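Local coordinates for protein sulfite dehydrogenase (Paracoccus pantotrophus, PDB 2XTS) that probably oxidises protein-bound sulfane sulfur at a molybdenum-molybdopterin cofactor and passes the electrons to heme c, as part of the bacterial Sox system, at residues A[35-43]-A[53-61]. Residues are numbered along the deposited sequence; the frame is centred on the assembly and turned at random.
Sequences SHVKRQYVE and INFTPIHAL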
ATOM      1  N   SER A  35      13.182 -11.473  -0.828  1.00  7.97           N
ATOM      2  CA  SER A  35      12.946 -11.892  -2.212  1.00  8.60           C
ATOM      3  C   SER A  35      11.878 -12.951  -2.377  1.00  8.72           C
ATOM      4  O   SER A  35      11.294 -13.052  -3.439  1.00  9.97           O
ATOM      5  CB  SER A  35      14.250 -12.366  -2.825  1.00 10.02           C
ATOM      6  OG  SER A  35      14.708 -13.542  -2.207  1.00 13.58           O
ATOM      7  N   HIS A  36      11.626 -13.717  -1.325  1.00  8.40           N
ATOM      8  CA  HIS A  36      10.564 -14.746  -1.328  1.00  8.67           C
ATOM      9  C   HIS A  36       9.147 -14.170  -1.307  1.00  8.32           C
ATOM     10  O   HIS A  36       8.182 -14.895  -1.491  1.00  9.23           O
ATOM     11  CB  HIS A  36      10.734 -15.716  -0.128  1.00  9.82           C
ATOM     12  CG  HIS A  36      10.765 -15.018   1.191  1.00  8.83           C
ATOM     13  ND1 HIS A  36      11.815 -14.206   1.564  1.00  9.60           N
ATOM     14  CD2 HIS A  36       9.838 -14.922   2.175  1.00 10.01           C
ATOM     15  CE1 HIS A  36      11.549 -13.675   2.747  1.00  9.97           C
ATOM     16  NE2 HIS A  36      10.355 -14.087   3.136  1.00 10.74           N
ATOM     17  N   VAL A  37       9.005 -12.884  -1.013  1.00  7.61           N
ATOM     18  CA  VAL A  37       7.717 -12.217  -0.998  1.00  7.57           C
ATOM     19  C   VAL A  37       7.459 -11.656  -2.392  1.00  7.14           C
ATOM     20  O   VAL A  37       7.759 -10.507  -2.682  1.00  8.27           O
ATOM     21  CB  VAL A  37       7.644 -11.151   0.114  1.00  7.72           C
ATOM     22  CG1 VAL A  37       6.237 -10.570   0.210  1.00  8.87           C
ATOM     23  CG2 VAL A  37       8.038 -11.759   1.471  1.00  8.45           C
ATOM     24  N   LYS A  38       6.970 -12.519  -3.275  1.00  6.97           N
ATOM     25  CA  LYS A  38       6.802 -12.214  -4.683  1.00  7.16           C
ATOM     26  C   LYS A  38       5.684 -13.061  -5.223  1.00  6.97           C
ATOM     27  O   LYS A  38       5.225 -13.990  -4.565  1.00  7.18           O
ATOM     28  CB  LYS A  38       8.093 -12.512  -5.439  1.00  8.10           C
ATOM     29  CG  LYS A  38       8.525 -13.976  -5.378  1.00 10.26           C
ATOM     30  CD  LYS A  38       9.739 -14.211  -6.244  1.00 11.42           C
ATOM     31  CE  LYS A  38      10.323 -15.597  -6.018  1.00 15.62           C
ATOM     32  NZ  LYS A  38      11.462 -15.847  -6.958  1.00 19.37           N
ATOM     33  N   ARG A  39       5.246 -12.725  -6.431  1.00  6.55           N
ATOM     34  CA  ARG A  39       4.263 -13.535  -7.118  1.00  7.40           C
ATOM     35  C   ARG A  39       4.905 -14.822  -7.573  1.00  7.41           C
ATOM     36  O   ARG A  39       6.049 -14.824  -8.023  1.00  9.93           O
ATOM     37  CB  ARG A  39       3.735 -12.841  -8.353  1.00  7.83           C
ATOM     38  CG  ARG A  39       3.090 -11.537  -8.100  1.00 10.59           C
ATOM     39  CD  ARG A  39       3.432 -10.596  -9.289  1.00 12.53           C
ATOM     40  NE  ARG A  39       2.558  -9.486  -9.263  1.00 14.57           N
ATOM     41  CZ  ARG A  39       2.697  -8.361  -9.941  1.00  9.34           C
ATOM     42  NH1 ARG A  39       1.731  -7.505  -9.793  1.00  9.59           N
ATOM     43  NH2 ARG A  39       3.753  -8.087 -10.720  1.00 10.47           N
ATOM     44  N   GLN A  40       4.162 -15.918  -7.465  1.00  7.30           N
ATOM     45  CA  GLN A  40       4.594 -17.214  -7.973  1.00  7.61           C
ATOM     46  C   GLN A  40       3.658 -17.645  -9.078  1.00  7.75           C
ATOM     47  O   GLN A  40       2.473 -17.347  -9.062  1.00  7.82           O
ATOM     48  CB  GLN A  40       4.580 -18.264  -6.881  1.00  8.06           C
ATOM     49  CG  GLN A  40       5.567 -18.039  -5.738  1.00  9.16           C
ATOM     50  CD  GLN A  40       6.981 -18.450  -6.039  1.00  9.86           C
ATOM     51  OE1 GLN A  40       7.277 -19.033  -7.073  1.00 13.21           O
ATOM     52  NE2 GLN A  40       7.857 -18.170  -5.111  1.00 10.56           N
ATOM     53  N   TYR A  41       4.192 -18.460  -9.967  1.00  8.80           N
ATOM     54  CA  TYR A  41       3.520 -18.960 -11.151  1.00 10.31           C
ATOM     55  C   TYR A  41       3.572 -20.487 -11.132  1.00  9.99           C
ATOM     56  O   TYR A  41       4.636 -21.047 -10.861  1.00 12.52           O
ATOM     57  CB  TYR A  41       4.238 -18.389 -12.374  1.00 10.75           C
ATOM     58  CG  TYR A  41       3.795 -18.947 -13.698  1.00 12.42           C
ATOM     59  CD1 TYR A  41       2.497 -18.807 -14.140  1.00 12.96           C
ATOM     60  CD2 TYR A  41       4.698 -19.572 -14.520  1.00 13.89           C
ATOM     61  CE1 TYR A  41       2.104 -19.311 -15.361  1.00 13.95           C
ATOM     62  CE2 TYR A  41       4.324 -20.062 -15.743  1.00 14.61           C
ATOM     63  CZ  TYR A  41       3.029 -19.937 -16.155  1.00 14.31           C
ATOM     64  OH  TYR A  41       2.683 -20.443 -17.397  1.00 19.29           O
ATOM     65  N   VAL A  42       2.427 -21.129 -11.344  1.00 10.84           N
ATOM     66  CA  VAL A  42       2.321 -22.591 -11.426  1.00 11.30           C
ATOM     67  C   VAL A  42       2.001 -22.922 -12.888  1.00 13.16           C
ATOM     68  O   VAL A  42       0.863 -22.802 -13.342  1.00 13.79           O
ATOM     69  CB  VAL A  42       1.217 -23.159 -10.486  1.00 11.05           C
ATOM     70  CG1 VAL A  42       1.163 -24.694 -10.579  1.00 12.38           C
ATOM     71  CG2 VAL A  42       1.413 -22.709  -9.045  1.00 11.79           C
ATOM     72  N   GLU A  43       3.005 -23.354 -13.629  1.00 15.20           N
ATOM     73  CA  GLU A  43       2.824 -23.475 -15.076  1.00 16.37           C
ATOM     74  C   GLU A  43       1.724 -24.473 -15.499  1.00 16.46           C
ATOM     75  O   GLU A  43       0.977 -24.228 -16.472  1.00 17.51           O
ATOM     76  CB  GLU A  43       4.147 -23.862 -15.729  1.00 17.41           C
ATOM     77  CG  GLU A  43       4.097 -23.942 -17.270  0.50 18.61           C
ATOM     78  CD  GLU A  43       5.018 -25.009 -17.839  0.50 21.36           C
ATOM     79  OE1 GLU A  43       4.603 -25.709 -18.787  0.50 24.39           O
ATOM     80  OE2 GLU A  43       6.151 -25.153 -17.333  0.50 22.41           O
ATOM     81  N   ILE A  53      -2.690 -17.103 -14.500  1.00  7.78           N
ATOM     82  CA  ILE A  53      -2.853 -16.639 -13.138  1.00  8.48           C
ATOM     83  C   ILE A  53      -1.486 -16.691 -12.464  1.00  7.73           C
ATOM     84  O   ILE A  53      -0.691 -17.602 -12.711  1.00  8.42           O
ATOM     85  CB  ILE A  53      -3.837 -17.590 -12.391  1.00  9.35           C
ATOM     86  CG1 ILE A  53      -4.128 -17.138 -10.965  1.00  9.53           C
ATOM     87  CG2 ILE A  53      -3.369 -19.077 -12.403  1.00 10.35           C
ATOM     88  CD1 ILE A  53      -4.937 -15.928 -10.898  1.00 10.64           C
ATOM     89  N   ASN A  54      -1.229 -15.745 -11.556  1.00  7.05           N
ATOM     90  CA  ASN A  54      -0.159 -15.918 -10.582  1.00  7.48           C
ATOM     91  C   ASN A  54      -0.716 -15.633  -9.195  1.00  6.53           C
ATOM     92  O   ASN A  54      -1.917 -15.365  -9.067  1.00  7.78           O
ATOM     93  CB  ASN A  54       1.105 -15.141 -10.956  1.00  7.22           C
ATOM     94  CG  ASN A  54       0.935 -13.638 -10.897  1.00  6.84           C
ATOM     95  OD1 ASN A  54       0.173 -13.129 -10.080  1.00  7.68           O
ATOM     96  ND2 ASN A  54       1.707 -12.907 -11.719  1.00  9.28           N
ATOM     97  N   PHE A  55       0.112 -15.764  -8.159  1.00  6.23           N
ATOM     98  CA  PHE A  55      -0.408 -15.872  -6.808  1.00  6.35           C
ATOM     99  C   PHE A  55       0.258 -14.885  -5.859  1.00  6.03           C
ATOM    100  O   PHE A  55       1.481 -14.792  -5.824  1.00  6.19           O
ATOM    101  CB  PHE A  55      -0.172 -17.302  -6.294  1.00  6.74           C
ATOM    102  CG  PHE A  55      -0.912 -18.347  -7.064  1.00  7.02           C
ATOM    103  CD1 PHE A  55      -0.336 -18.941  -8.177  1.00  7.52           C
ATOM    104  CD2 PHE A  55      -2.199 -18.703  -6.704  1.00  6.99           C
ATOM    105  CE1 PHE A  55      -1.049 -19.863  -8.931  1.00  8.68           C
ATOM    106  CE2 PHE A  55      -2.891 -19.652  -7.436  1.00  8.82           C
ATOM    107  CZ  PHE A  55      -2.316 -20.220  -8.539  1.00  8.95           C
ATOM    108  N   THR A  56      -0.554 -14.161  -5.096  1.00  5.70           N
ATOM    109  CA  THR A  56      -0.057 -13.234  -4.083  1.00  5.63           C
ATOM    110  C   THR A  56       0.595 -14.008  -2.931  1.00  5.70           C
ATOM    111  O   THR A  56       0.052 -15.014  -2.505  1.00  6.06           O
ATOM    112  CB  THR A  56      -1.241 -12.442  -3.470  1.00  6.29           C
ATOM    113  OG1 THR A  56      -1.991 -11.817  -4.513  1.00  6.04           O
ATOM    114  CG2 THR A  56      -0.789 -11.413  -2.454  1.00  6.68           C
ATOM    115  N   PRO A  57       1.743 -13.532  -2.415  1.00  5.45           N
ATOM    116  CA  PRO A  57       2.435 -14.219  -1.308  1.00  5.37           C
ATOM    117  C   PRO A  57       1.769 -13.967   0.038  1.00  6.41           C
ATOM    118  O   PRO A  57       2.414 -13.481   0.955  1.00  6.92           O
ATOM    119  CB  PRO A  57       3.845 -13.629  -1.366  1.00  6.09           C
ATOM    120  CG  PRO A  57       3.644 -12.269  -1.877  1.00  5.75           C
ATOM    121  CD  PRO A  57       2.556 -12.409  -2.928  1.00  5.29           C
ATOM    122  N   ILE A  58       0.510 -14.387   0.169  1.00  6.65           N
ATOM    123  CA  ILE A  58      -0.231 -14.150   1.396  1.00  6.77           C
ATOM    124  C   ILE A  58       0.314 -14.885   2.618  1.00  7.38           C
ATOM    125  O   ILE A  58      -0.044 -14.553   3.708  1.00  9.09           O
ATOM    126  CB  ILE A  58      -1.741 -14.430   1.222  1.00  6.65           C
ATOM    127  CG1 ILE A  58      -2.018 -15.888   0.837  1.00  7.92           C
ATOM    128  CG2 ILE A  58      -2.372 -13.435   0.230  1.00  8.11           C
ATOM    129  CD1 ILE A  58      -3.447 -16.310   1.054  1.00  9.87           C
ATOM    130  N   HIS A  59       1.151 -15.901   2.449  1.00  6.55           N
ATOM    131  CA  HIS A  59       1.806 -16.525   3.590  1.00  7.34           C
ATOM    132  C   HIS A  59       2.698 -15.561   4.349  1.00  7.81           C
ATOM    133  O   HIS A  59       2.883 -15.711   5.539  1.00  8.50           O
ATOM    134  CB  HIS A  59       2.612 -17.721   3.116  1.00  7.58           C
ATOM    135  CG  HIS A  59       3.753 -17.363   2.224  1.00  6.96           C
ATOM    136  ND1 HIS A  59       3.562 -16.794   0.987  1.00  7.64           N
ATOM    137  CD2 HIS A  59       5.086 -17.584   2.346  1.00  7.90           C
ATOM    138  CE1 HIS A  59       4.730 -16.615   0.407  1.00  7.31           C
ATOM    139  NE2 HIS A  59       5.677 -17.092   1.204  1.00  7.39           N
ATOM    140  N   ALA A  60       3.299 -14.612   3.638  1.00  7.34           N
ATOM    141  CA  ALA A  60       4.353 -13.758   4.201  1.00  7.93           C
ATOM    142  C   ALA A  60       3.873 -12.377   4.580  1.00  8.24           C
ATOM    143  O   ALA A  60       4.569 -11.664   5.280  1.00  9.76           O
ATOM    144  CB  ALA A  60       5.518 -13.642   3.225  1.00  8.99           C
ATOM    145  N   LEU A  61       2.695 -11.999   4.123  1.00  7.95           N
ATOM    146  CA  LEU A  61       2.147 -10.685   4.381  1.00  7.83           C
ATOM    147  C   LEU A  61       1.481 -10.622   5.750  1.00  8.41           C
ATOM    148  O   LEU A  61       1.136 -11.627   6.327  1.00 10.58           O
ATOM    149  CB  LEU A  61       1.174 -10.280   3.280  1.00  8.61           C
ATOM    150  CG  LEU A  61       1.734 -10.241   1.865  1.00  8.61           C
ATOM    151  CD1 LEU A  61       0.625  -9.993   0.862  1.00 10.55           C
ATOM    152  CD2 LEU A  61       2.889  -9.258   1.656  1.00  9.55           C
TER
HETATM  153  O   HOH W   1      -0.055 -20.234 -12.339  1.00 12.13           O
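Gln40 and Phe55 form a single antiparallel bridge, a hydrogen-bonded pair: Phe55 N donates to Gln40 O at 3.0 Å, while the return bond from Gln40 N to Phe55 O is weak at 3.3 Å. Phe55 O also takes a CA-H contact from Arg39 CA, with 154° at the hydrogen. Past the bridge, water 1 joins the two backbones, accepting from Val42 N and donating to Ile53 O. Beside it, Ile53 O lies in the plane of the Tyr41 ring, at its edge, 3.7 Å from Tyr41 CD1. Gln40 O does likewise for Phe55, 3.3 Å from Phe55 CD1, and Val42 CG2 meets CE1 of that ring obliquely. This isolated bridge ties the loop before strand 52-53 to the chain that leaves it, and the side chain of Ile53 is about 6 Å from the bound molybdopterin (MTE). The side chains of Arg39 and Asn54 cross obliquely, Arg39 CD 3.8 Å from Asn54 ND2, with guanidinium and amide planes 26° apart. Both polar ends are fixed by others: Arg39 by a salt bridge to Glu206 and by His25 O of the second subunit, Asn54 by Glu73 N and by Val22 O of that subunit. At the far end Val37 splits its branches: CG1, anti to the backbone N (chi1 -174°), reaches Pro57 CG at 3.7 Å, whereas CG2 meets Ala60 CB. Pro57, centre of an inverse gamma turn, sets its ring against Lys38 O.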